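Local coordinates for 2-dehydropantoate 2-reductase, putative (Enterococcus faecalis, PDB 2EW2), which probably catalyses the NADPH-dependent reduction of ketopantoate to pantoate, a step on the pathway to pantothenate, at residues M4-A9 and G25-T30. Residues are numbered along the deposited sequence; the frame is centred on the assembly and turned at random.
Sequences MKIAIA and GGNDVT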
loop_
_atom_site.group_PDB
_atom_site.type_symbol
_atom_site.label_atom_id
_atom_site.label_comp_id
_atom_site.label_asym_id
_atom_site.label_seq_id
_atom_site.Cartn_x
_atom_site.Cartn_y
_atom_site.Cartn_z
HETATM N N MSE B 4 28.731 -4.542 -39.524
HETATM C CA MSE B 4 27.867 -3.612 -38.854
HETATM C C MSE B 4 28.709 -2.664 -38.004
HETATM O O MSE B 4 29.748 -3.065 -37.475
HETATM C CB MSE B 4 26.894 -4.402 -38.004
HETATM C CG MSE B 4 25.651 -3.686 -37.647
HETATM SE SE MSE B 4 24.460 -4.956 -36.834
HETATM C CE MSE B 4 23.427 -5.518 -38.420
ATOM N N LYS B 5 28.292 -1.400 -37.926
ATOM C CA LYS B 5 28.877 -0.456 -36.977
ATOM C C LYS B 5 28.077 -0.569 -35.677
ATOM O O LYS B 5 26.876 -0.291 -35.656
ATOM C CB LYS B 5 28.845 0.984 -37.500
ATOM C CG LYS B 5 29.592 1.209 -38.819
ATOM C CD LYS B 5 29.628 2.700 -39.187
ATOM C CE LYS B 5 30.234 2.897 -40.570
ATOM N NZ LYS B 5 29.162 2.826 -41.626
ATOM N N ILE B 6 28.745 -0.988 -34.608
ATOM C CA ILE B 6 28.073 -1.279 -33.319
ATOM C C ILE B 6 28.712 -0.528 -32.165
ATOM O O ILE B 6 29.933 -0.598 -31.977
ATOM C CB ILE B 6 28.081 -2.807 -33.004
ATOM C CG1 ILE B 6 27.577 -3.603 -34.214
ATOM C CG2 ILE B 6 27.255 -3.131 -31.702
ATOM C CD1 ILE B 6 27.757 -5.125 -34.118
ATOM N N ALA B 7 27.883 0.188 -31.403
ATOM C CA ALA B 7 28.307 0.847 -30.183
ATOM C C ALA B 7 27.803 0.023 -28.996
ATOM O O ALA B 7 26.673 -0.499 -29.013
ATOM C CB ALA B 7 27.775 2.248 -30.114
ATOM N N ILE B 8 28.686 -0.154 -28.012
ATOM C CA ILE B 8 28.353 -0.869 -26.784
ATOM C C ILE B 8 28.165 0.168 -25.691
ATOM O O ILE B 8 29.130 0.783 -25.258
ATOM C CB ILE B 8 29.477 -1.872 -26.352
ATOM C CG1 ILE B 8 29.880 -2.807 -27.497
ATOM C CG2 ILE B 8 29.048 -2.664 -25.109
ATOM C CD1 ILE B 8 28.831 -3.805 -27.914
ATOM N N ALA B 9 26.922 0.370 -25.256
ATOM C CA ALA B 9 26.623 1.385 -24.241
ATOM C C ALA B 9 26.656 0.735 -22.856
ATOM O O ALA B 9 25.684 0.102 -22.409
ATOM C CB ALA B 9 25.250 2.060 -24.524
ATOM N N GLY B 25 34.432 -11.098 -34.987
ATOM C CA GLY B 25 33.585 -11.396 -36.137
ATOM C C GLY B 25 33.693 -10.387 -37.267
ATOM O O GLY B 25 32.956 -10.470 -38.236
ATOM N N GLY B 26 34.587 -9.416 -37.140
ATOM C CA GLY B 26 34.824 -8.451 -38.200
ATOM C C GLY B 26 33.931 -7.220 -38.215
ATOM O O GLY B 26 33.810 -6.564 -39.252
ATOM N N ASN B 27 33.295 -6.896 -37.084
ATOM C CA ASN B 27 32.417 -5.726 -37.026
ATOM C C ASN B 27 33.201 -4.538 -36.544
ATOM O O ASN B 27 34.305 -4.701 -35.996
ATOM C CB ASN B 27 31.202 -5.989 -36.120
ATOM C CG ASN B 27 30.340 -7.130 -36.625
ATOM O OD1 ASN B 27 29.541 -6.947 -37.532
ATOM N ND2 ASN B 27 30.483 -8.309 -36.030
ATOM N N ASP B 28 32.642 -3.349 -36.766
ATOM C CA ASP B 28 33.241 -2.096 -36.354
ATOM C C ASP B 28 32.671 -1.674 -34.993
ATOM O O ASP B 28 31.597 -1.044 -34.926
ATOM C CB ASP B 28 32.926 -1.028 -37.398
ATOM C CG ASP B 28 33.685 0.253 -37.169
ATOM O OD1 ASP B 28 34.300 0.412 -36.084
ATOM O OD2 ASP B 28 33.657 1.127 -38.072
ATOM N N VAL B 29 33.413 -1.994 -33.927
ATOM C CA VAL B 29 32.924 -1.845 -32.546
ATOM C C VAL B 29 33.513 -0.632 -31.841
ATOM O O VAL B 29 34.727 -0.396 -31.891
ATOM C CB VAL B 29 33.208 -3.122 -31.690
ATOM C CG1 VAL B 29 32.791 -2.917 -30.221
ATOM C CG2 VAL B 29 32.486 -4.330 -32.257
ATOM N N THR B 30 32.642 0.133 -31.186
ATOM C CA THR B 30 33.039 1.230 -30.315
ATOM C C THR B 30 32.458 1.025 -28.911
ATOM O O THR B 30 31.279 0.697 -28.758
ATOM C CB THR B 30 32.560 2.582 -30.882
ATOM O OG1 THR B 30 33.049 2.729 -32.224
ATOM C CG2 THR B 30 33.051 3.760 -30.021
#
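With chi1 at -61°, N27 sets CG beside its own backbone N and presents its amide to the residue that precedes strand 5-9, where OD1 accepts the backbone N-H of M4 at 3.2 Å. The donor lies in the carbonyl plane and uses a lone pair of OD1. The other end of the amide, ND2, is hydrogen-bonded to the carbonyl of L22 in helix 13-24, so both ends of the group are fixed and its rotation is set. CD1 of I6 reaches CB of N27 at 4.1 Å, adding an apolar contact beside the polar one.

From there four backbone bonds alternate in direction, as parallel pairing requires: D28 N to M4 O (3.0 Å), I6 N to D28 O (2.9 Å), T30 N to I6 O (2.9 Å) and I8 N to T30 O (2.8 Å). The I6 bond is nearly straight at its hydrogen (170°), although the donor is tilted from the D28 carbonyl plane. K5, A7, D28 and T30 share one face of the sheet; I6 and V29 share the other, where CG1 of I8 meets CG1 of V29 at 4.0 Å. On the first face CG of K5 passes OD2 of D28 at 4.1 Å, while NZ leads away, too far from OD2 of D28 for a salt bridge between the two.

G26, at positive phi, closes helix 13-24 in a Schellman motif before the chain enters strand 28-32. The axes of strand segments 5-9 and 28-30 run parallel within 22°, and with the connecting helix the strands form a beta-alpha-beta unit; G10, G12 and G15 after the first strand match a GxGxxG pattern, consistent with a dinucleotide-binding Rossmann fold.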